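Local coordinates for protein proteophosphoglycan (Silicibacter pomeroyi DSS-3, PDB 2RE3) that is of unknown function but, as a member of the DUF1285 family with a fold of repeated structural motifs, is possibly involved in signal transduction, at residues Ala98-Val103 against Phe160-Asp165; Val111-Thr116 against Ser121-Glu126; Pro141-His146 against Ala153-Lys158. One frame throughout, in Å; residues are numbered along the deposited sequence.

Interaction 1: residues Ala98-Val103 against Phe160-Asp165; sequences AVDVEV and FYRLMD
Val101 and Leu163 make the apolar half of this contact between helix 157-164 and strand 96-104, whose short axes run 8.9 Å apart. Leu163 CD2 lies 3.8 Å from Val101 CG2 and also meets Val101 CG1. Leu163 continues inward to Leu112, Phe114 and Leu176, which joins the pair to the hydrophobic interior.

The polar half belongs to Arg162. Its chain runs extended as far as chi2 and then bends at chi3 (56°), which brings the guanidinium over the strand. Val101 CG1 lies under the centre of one guanidinium face, while Asp100 OD1, on a residue that shares a classic beta bulge with Val99 opposite Thr115, sits at the edge, near the plane. The salt bridge from Arg162 NH1 to Asp100 OD1 is 3.2 Å long, but its N-H...O angle of 127° makes it a weak hydrogen bond; the carboxylate plane is turned 52° from the guanidinium. The carbonyl oxygen of Val101 is also close, 3.0 Å from Arg162 NH2.

The chemistry thus changes from one helix residue to the next: a buried methyl contact at Leu163, and at Arg162 an exposed salt bridge with poor hydrogen-bond geometry, which solvent probably weakens further.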
# COMPACT_ATOMS: atom_id res chain seq x y z
N ALA A 98 1.56 -1.68 -5.32
CA ALA A 98 0.75 -2.60 -6.13
C ALA A 98 1.52 -2.95 -7.39
O ALA A 98 1.80 -2.07 -8.21
CB ALA A 98 -0.62 -1.96 -6.50
N VAL A 99 1.85 -4.23 -7.56
CA VAL A 99 2.66 -4.66 -8.71
C VAL A 99 1.89 -5.42 -9.77
O VAL A 99 2.43 -5.72 -10.83
CB VAL A 99 3.82 -5.54 -8.28
CG1 VAL A 99 4.79 -4.71 -7.38
CG2 VAL A 99 3.29 -6.82 -7.59
N ASP A 100 0.64 -5.75 -9.50
CA ASP A 100 -0.18 -6.46 -10.45
C ASP A 100 -1.63 -6.06 -10.29
O ASP A 100 -2.08 -5.73 -9.20
CB ASP A 100 -0.02 -7.97 -10.23
CG ASP A 100 -0.31 -8.76 -11.48
OD1 ASP A 100 -0.32 -8.15 -12.56
OD2 ASP A 100 -0.51 -10.00 -11.38
N VAL A 101 -2.37 -6.06 -11.39
CA VAL A 101 -3.81 -5.84 -11.34
C VAL A 101 -4.43 -6.83 -12.29
O VAL A 101 -3.89 -7.08 -13.37
CB VAL A 101 -4.22 -4.39 -11.70
CG1 VAL A 101 -3.66 -3.97 -13.06
CG2 VAL A 101 -5.74 -4.25 -11.69
N GLU A 102 -5.57 -7.37 -11.87
CA GLU A 102 -6.33 -8.38 -12.60
C GLU A 102 -7.75 -7.82 -12.81
O GLU A 102 -8.34 -7.29 -11.85
CB GLU A 102 -6.36 -9.66 -11.74
CG GLU A 102 -7.28 -10.77 -12.23
CD GLU A 102 -8.17 -11.35 -11.13
OE1 GLU A 102 -7.63 -12.04 -10.22
OE2 GLU A 102 -9.40 -11.13 -11.20
N VAL A 103 -8.29 -7.90 -14.03
CA VAL A 103 -9.68 -7.46 -14.26
C VAL A 103 -10.61 -8.65 -14.39
O VAL A 103 -10.25 -9.67 -14.95
CB VAL A 103 -9.93 -6.72 -15.59
CG1 VAL A 103 -10.78 -5.48 -15.31
CG2 VAL A 103 -8.66 -6.38 -16.32
N PHE A 160 -0.37 0.85 -13.62
CA PHE A 160 -1.06 2.07 -13.98
C PHE A 160 -1.40 2.11 -15.46
O PHE A 160 -2.51 2.46 -15.86
CB PHE A 160 -0.22 3.28 -13.62
CG PHE A 160 -0.88 4.58 -13.94
CD1 PHE A 160 -1.98 5.00 -13.20
CD2 PHE A 160 -0.42 5.37 -14.98
CE1 PHE A 160 -2.61 6.22 -13.50
CE2 PHE A 160 -1.04 6.58 -15.28
CZ PHE A 160 -2.13 7.01 -14.54
N TYR A 161 -0.45 1.76 -16.30
CA TYR A 161 -0.70 1.88 -17.72
C TYR A 161 -1.71 0.86 -18.19
O TYR A 161 -2.54 1.15 -19.05
CB TYR A 161 0.63 1.90 -18.49
CG TYR A 161 1.23 3.30 -18.46
CD1 TYR A 161 0.51 4.39 -18.95
CD2 TYR A 161 2.49 3.55 -17.92
CE1 TYR A 161 1.01 5.68 -18.92
CE2 TYR A 161 3.01 4.86 -17.89
CZ TYR A 161 2.26 5.91 -18.39
OH TYR A 161 2.70 7.21 -18.39
N ARG A 162 -1.75 -0.31 -17.58
CA ARG A 162 -2.82 -1.27 -17.86
C ARG A 162 -4.18 -0.76 -17.40
O ARG A 162 -5.18 -1.03 -18.04
CB ARG A 162 -2.52 -2.63 -17.24
CG ARG A 162 -1.27 -3.32 -17.82
CD ARG A 162 -0.95 -4.60 -17.04
NE ARG A 162 -2.11 -5.50 -17.03
CZ ARG A 162 -2.29 -6.53 -16.21
NH1 ARG A 162 -1.37 -6.85 -15.29
NH2 ARG A 162 -3.41 -7.26 -16.31
N LEU A 163 -4.23 -0.02 -16.30
CA LEU A 163 -5.48 0.60 -15.84
C LEU A 163 -5.97 1.72 -16.78
O LEU A 163 -7.15 1.85 -17.01
CB LEU A 163 -5.33 1.15 -14.42
CG LEU A 163 -5.25 0.19 -13.24
CD1 LEU A 163 -5.30 0.98 -11.91
CD2 LEU A 163 -6.36 -0.87 -13.29
N MSE A 164 -5.08 2.51 -17.35
CA MSE A 164 -5.52 3.50 -18.32
C MSE A 164 -6.39 2.87 -19.39
O MSE A 164 -7.36 3.47 -19.82
CB MSE A 164 -4.33 4.19 -19.00
CG MSE A 164 -3.46 5.00 -18.05
SE MSE A 164 -4.38 6.55 -17.40
CE MSE A 164 -4.60 7.27 -19.24
N ASP A 165 -6.06 1.65 -19.80
CA ASP A 165 -6.79 0.97 -20.86
C ASP A 165 -8.12 0.36 -20.39
O ASP A 165 -8.86 -0.22 -21.18
CB ASP A 165 -5.91 -0.13 -21.46
CG ASP A 165 -4.67 0.41 -22.16
OD1 ASP A 165 -4.79 1.43 -22.83
OD2 ASP A 165 -3.58 -0.21 -22.04

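Interaction 2: residues Val111-Thr116 against Ser121-Glu126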
# COMPACT_ATOMS: atom_id res chain seq x y z
N VAL A 111 -14.44 -5.63 -12.05
CA VAL A 111 -13.80 -5.72 -10.74
C VAL A 111 -12.27 -5.79 -10.91
O VAL A 111 -11.73 -6.58 -11.70
CB VAL A 111 -14.30 -6.95 -9.94
CG1 VAL A 111 -13.67 -6.97 -8.54
CG2 VAL A 111 -15.82 -6.95 -9.84
N LEU A 112 -11.58 -4.94 -10.18
CA LEU A 112 -10.12 -4.85 -10.25
C LEU A 112 -9.52 -5.43 -8.97
O LEU A 112 -9.75 -4.91 -7.88
CB LEU A 112 -9.66 -3.39 -10.44
CG LEU A 112 -10.18 -2.59 -11.64
CD1 LEU A 112 -9.69 -1.12 -11.60
CD2 LEU A 112 -9.74 -3.24 -12.91
N THR A 113 -8.77 -6.53 -9.11
CA THR A 113 -8.04 -7.12 -7.99
C THR A 113 -6.54 -6.85 -8.11
O THR A 113 -5.87 -7.23 -9.09
CB THR A 113 -8.34 -8.60 -7.86
OG1 THR A 113 -9.73 -8.75 -7.58
CG2 THR A 113 -7.53 -9.22 -6.70
N PHE A 114 -6.01 -6.17 -7.10
CA PHE A 114 -4.61 -5.79 -7.06
C PHE A 114 -3.82 -6.75 -6.18
O PHE A 114 -4.35 -7.27 -5.20
CB PHE A 114 -4.48 -4.41 -6.48
CG PHE A 114 -4.98 -3.32 -7.36
CD1 PHE A 114 -6.30 -2.95 -7.34
CD2 PHE A 114 -4.11 -2.64 -8.19
CE1 PHE A 114 -6.75 -1.94 -8.14
CE2 PHE A 114 -4.56 -1.62 -8.98
CZ PHE A 114 -5.89 -1.28 -8.96
N THR A 115 -2.58 -6.98 -6.56
CA THR A 115 -1.61 -7.69 -5.76
C THR A 115 -0.46 -6.73 -5.47
O THR A 115 -0.03 -6.00 -6.40
CB THR A 115 -1.10 -8.93 -6.51
OG1 THR A 115 -2.22 -9.79 -6.75
CG2 THR A 115 -0.02 -9.68 -5.71
N THR A 116 -0.03 -6.71 -4.20
CA THR A 116 1.06 -5.86 -3.70
C THR A 116 2.40 -6.60 -3.75
O THR A 116 2.44 -7.82 -3.97
CB THR A 116 0.83 -5.42 -2.23
OG1 THR A 116 0.90 -6.58 -1.37
CG2 THR A 116 -0.56 -4.71 -2.06
N SER A 121 -3.51 -9.28 -1.53
CA SER A 121 -4.50 -9.09 -2.56
C SER A 121 -5.50 -8.03 -2.06
O SER A 121 -5.94 -8.12 -0.92
CB SER A 121 -5.19 -10.43 -2.76
OG SER A 121 -6.22 -10.32 -3.70
N ALA A 122 -5.88 -7.07 -2.90
CA ALA A 122 -6.94 -6.12 -2.51
C ALA A 122 -7.92 -5.93 -3.63
O ALA A 122 -7.52 -5.49 -4.69
CB ALA A 122 -6.36 -4.79 -2.17
N VAL A 123 -9.19 -6.26 -3.40
CA VAL A 123 -10.23 -6.08 -4.40
C VAL A 123 -10.66 -4.63 -4.35
O VAL A 123 -11.19 -4.17 -3.32
CB VAL A 123 -11.43 -6.96 -4.07
CG1 VAL A 123 -12.64 -6.57 -4.92
CG2 VAL A 123 -11.06 -8.46 -4.21
N ALA A 124 -10.44 -3.88 -5.44
CA ALA A 124 -10.82 -2.46 -5.44
C ALA A 124 -12.34 -2.28 -5.39
O ALA A 124 -13.11 -2.99 -6.05
CB ALA A 124 -10.22 -1.71 -6.65
N GLY A 125 -12.78 -1.34 -4.59
CA GLY A 125 -14.21 -1.10 -4.40
C GLY A 125 -14.38 -0.14 -3.25
O GLY A 125 -13.42 0.42 -2.75
N GLU A 126 -15.60 0.02 -2.78
CA GLU A 126 -15.84 0.95 -1.70
C GLU A 126 -15.02 0.65 -0.45
O GLU A 126 -14.49 1.56 0.15
CB GLU A 126 -17.31 1.01 -1.37
CG GLU A 126 -17.66 2.22 -0.56
CD GLU A 126 -19.14 2.26 -0.31
OE1 GLU A 126 -19.85 2.73 -1.22
OE2 GLU A 126 -19.56 1.76 0.77
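A beta hairpin, formed by strands 111-116 and 121-123, closes one margin of a six-stranded mixed sheet, with 121-123 as its outermost strand within the chain. Phe114 and Ala122 are its hydrogen-bonded pair: Phe114 N gives a nearly straight bond to Ala122 O (2.9 Å, 171°), and Ala122 N returns one to Phe114 O at 2.8 Å. Thr113 with Val123 and Thr115 with Ser121 flank it as non-hydrogen-bonded pairs. Two residues on from the central pair, Ala124 N binds Leu112 O at 2.7 Å and carries the ladder further. Phe114 O also receives a CA-H...O contact from Ser121 CA (3.2 Å).

The two faces differ in character. On one, the Phe114 ring turns its edge to the partner strand, with CE1 3.8 Å from Ala124 CB and Ala122 O also near the ring plane. Leu112 CB meets Ala124 CB from the same side, and beyond the hairpin Val101 and Ile130 add to this apolar layer. On the other face, Thr113 stands between two neighbours: its OG1 lies 3.6 Å from Val123 CG2, while CG2, anti to the backbone N, packs against Ser121 OG at 3.5 Å, a van der Waals contact. Val111 CG1 and Val123 CG1 extend this row with a methyl contact.

Ser178 OG bonds to both Leu112 N and Ala124 O, tying the open end of the hairpin to a neighbouring sheet. Overall, the backbone bonds satisfy the polar groups of Leu112, Phe114, Ala122 and Ala124 that face across the hairpin, leaving the side chains to give this hairpin a hydrophobic face built on Phe114 and a mixed, more exposed one of short hydroxyl and methyl groups.

Interaction 3: residues Pro141-His146 against Ala153-Lys158; sequences PAPYVH and ALIDRK
Tyr144 and Leu154 face each other as a non-hydrogen-bonded pair of two antiparallel strands, whose short axes approach to 4.8 Å at 144°. Next to them, Val145 and Ala153 form the hydrogen-bonded pair: Ala153 N donates to Val145 O (2.8 Å, 178°), and Val145 N donates to Ala153 O. Ile155 N adds a third bond, 3.0 Å long, to Pro143 O, carrying the ladder past the paired residues.

Over the Tyr144 ring, Leu154 CD1 makes a CH-pi contact 3.8 Å from the centroid, displaced toward the CE2 side of the face. Leu154 CG is anti to the backbone N (chi1 -178°), and the next torsion swings CD1 over the ring; the same methyl also meets Ala142 CB. The Tyr144 hydroxyl is bonded to Asp93, and Arg131 makes a cation-pi contact with the ring. On the other face of the sheet, Val145 CG1 lies 4.1 Å from Ala153 CB. The Ile155 and Pro143 side chains cross at about a right angle, Ile155 CD1 4.0 Å from Pro143 CG.

The whole is a beta hairpin whose second strand leads, through the N-cap Asp156, directly into helix 157-164.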
# COMPACT_ATOMS: atom_id res chain seq x y z
N PRO A 141 -0.15 12.30 -12.22
CA PRO A 141 -0.97 11.33 -11.46
C PRO A 141 -0.21 10.15 -10.79
O PRO A 141 0.49 9.41 -11.48
CB PRO A 141 -1.96 10.81 -12.52
CG PRO A 141 -2.12 11.98 -13.49
CD PRO A 141 -0.81 12.73 -13.47
N ALA A 142 -0.32 10.03 -9.46
CA ALA A 142 0.15 8.87 -8.69
C ALA A 142 -1.03 8.32 -7.87
O ALA A 142 -1.40 8.85 -6.82
CB ALA A 142 1.28 9.25 -7.77
N PRO A 143 -1.66 7.26 -8.37
CA PRO A 143 -2.84 6.77 -7.69
C PRO A 143 -2.50 5.65 -6.70
O PRO A 143 -1.55 4.89 -6.91
CB PRO A 143 -3.67 6.22 -8.85
CG PRO A 143 -2.67 5.71 -9.82
CD PRO A 143 -1.34 6.44 -9.54
N TYR A 144 -3.31 5.53 -5.66
CA TYR A 144 -3.17 4.49 -4.65
C TYR A 144 -4.39 3.61 -4.60
O TYR A 144 -5.44 4.00 -5.12
CB TYR A 144 -2.98 5.13 -3.30
CG TYR A 144 -1.82 6.11 -3.23
CD1 TYR A 144 -1.96 7.40 -3.70
CD2 TYR A 144 -0.60 5.74 -2.66
CE1 TYR A 144 -0.92 8.32 -3.60
CE2 TYR A 144 0.46 6.66 -2.56
CZ TYR A 144 0.27 7.96 -3.04
OH TYR A 144 1.26 8.89 -2.98
N VAL A 145 -4.26 2.44 -3.98
CA VAL A 145 -5.40 1.60 -3.61
C VAL A 145 -5.25 1.11 -2.16
O VAL A 145 -4.16 0.77 -1.71
CB VAL A 145 -5.61 0.41 -4.56
CG1 VAL A 145 -4.39 -0.51 -4.62
CG2 VAL A 145 -6.81 -0.40 -4.13
N HIS A 146 -6.35 1.13 -1.43
CA HIS A 146 -6.37 0.69 -0.05
C HIS A 146 -6.26 -0.83 -0.01
O HIS A 146 -6.91 -1.54 -0.79
CB HIS A 146 -7.67 1.15 0.60
CG HIS A 146 -7.86 0.74 2.03
ND1 HIS A 146 -8.56 -0.39 2.38
CD2 HIS A 146 -7.52 1.35 3.19
CE1 HIS A 146 -8.62 -0.48 3.70
NE2 HIS A 146 -8.00 0.56 4.22
N ALA A 153 -1.48 0.91 -1.04
CA ALA A 153 -0.50 0.57 -2.03
C ALA A 153 -0.42 1.66 -3.14
O ALA A 153 -1.44 2.05 -3.75
CB ALA A 153 -0.84 -0.78 -2.64
N LEU A 154 0.78 2.13 -3.42
CA LEU A 154 1.02 2.97 -4.59
C LEU A 154 1.00 2.06 -5.81
O LEU A 154 1.70 1.05 -5.84
CB LEU A 154 2.37 3.66 -4.51
CG LEU A 154 2.72 4.61 -5.64
CD1 LEU A 154 1.80 5.83 -5.61
CD2 LEU A 154 4.18 5.03 -5.53
N ILE A 155 0.19 2.43 -6.81
CA ILE A 155 0.05 1.63 -8.02
C ILE A 155 1.26 1.91 -8.93
O ILE A 155 1.49 3.06 -9.27
CB ILE A 155 -1.31 1.94 -8.73
CG1 ILE A 155 -2.47 1.50 -7.84
CG2 ILE A 155 -1.44 1.21 -10.04
CD1 ILE A 155 -3.75 2.18 -8.19
N ASP A 156 2.03 0.88 -9.27
CA ASP A 156 3.28 1.05 -10.07
C ASP A 156 2.97 1.31 -11.55
O ASP A 156 1.83 1.15 -11.97
CB ASP A 156 4.22 -0.15 -9.91
CG ASP A 156 3.75 -1.41 -10.68
OD1 ASP A 156 2.68 -1.37 -11.32
OD2 ASP A 156 4.47 -2.45 -10.67
N ARG A 157 3.98 1.72 -12.32
CA ARG A 157 3.82 2.14 -13.73
C ARG A 157 3.16 1.06 -14.56
O ARG A 157 2.17 1.30 -15.24
CB ARG A 157 5.16 2.52 -14.40
CG ARG A 157 6.07 3.52 -13.63
CD ARG A 157 5.32 4.77 -13.10
NE ARG A 157 4.95 5.76 -14.13
CZ ARG A 157 3.87 6.56 -14.08
NH1 ARG A 157 3.01 6.50 -13.07
NH2 ARG A 157 3.65 7.42 -15.07
N LYS A 158 3.72 -0.14 -14.51
CA LYS A 158 3.18 -1.23 -15.31
C LYS A 158 1.67 -1.38 -15.04
O LYS A 158 0.87 -1.38 -15.98
CB LYS A 158 3.95 -2.54 -15.09
CG LYS A 158 3.46 -3.68 -15.97
CD LYS A 158 4.57 -4.67 -16.43
CE LYS A 158 4.71 -5.91 -15.55
NZ LYS A 158 5.39 -7.02 -16.33

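How the interactions relate
All three contacts belong to one six-stranded mixed sheet and the helix that follows it. Strand 96-104 lies between the two hairpins, pairing with 111-116 on one side and 151-155 on the other. Along the chain, interactions 2 and 3 lie in series, both nested within the loop that interaction 1 closes. Interaction 3 is the buried one, ruled by straight backbone bonds and apolar contacts; interaction 2 has the same kind of antiparallel ladder at the sheet's margin and is only partly buried. Interaction 1, helix against strand, has no backbone ladder between its segments and goes from a buried methyl contact to an exposed salt bridge. Phe114 connects the hairpins, touching Val145 and Ile155.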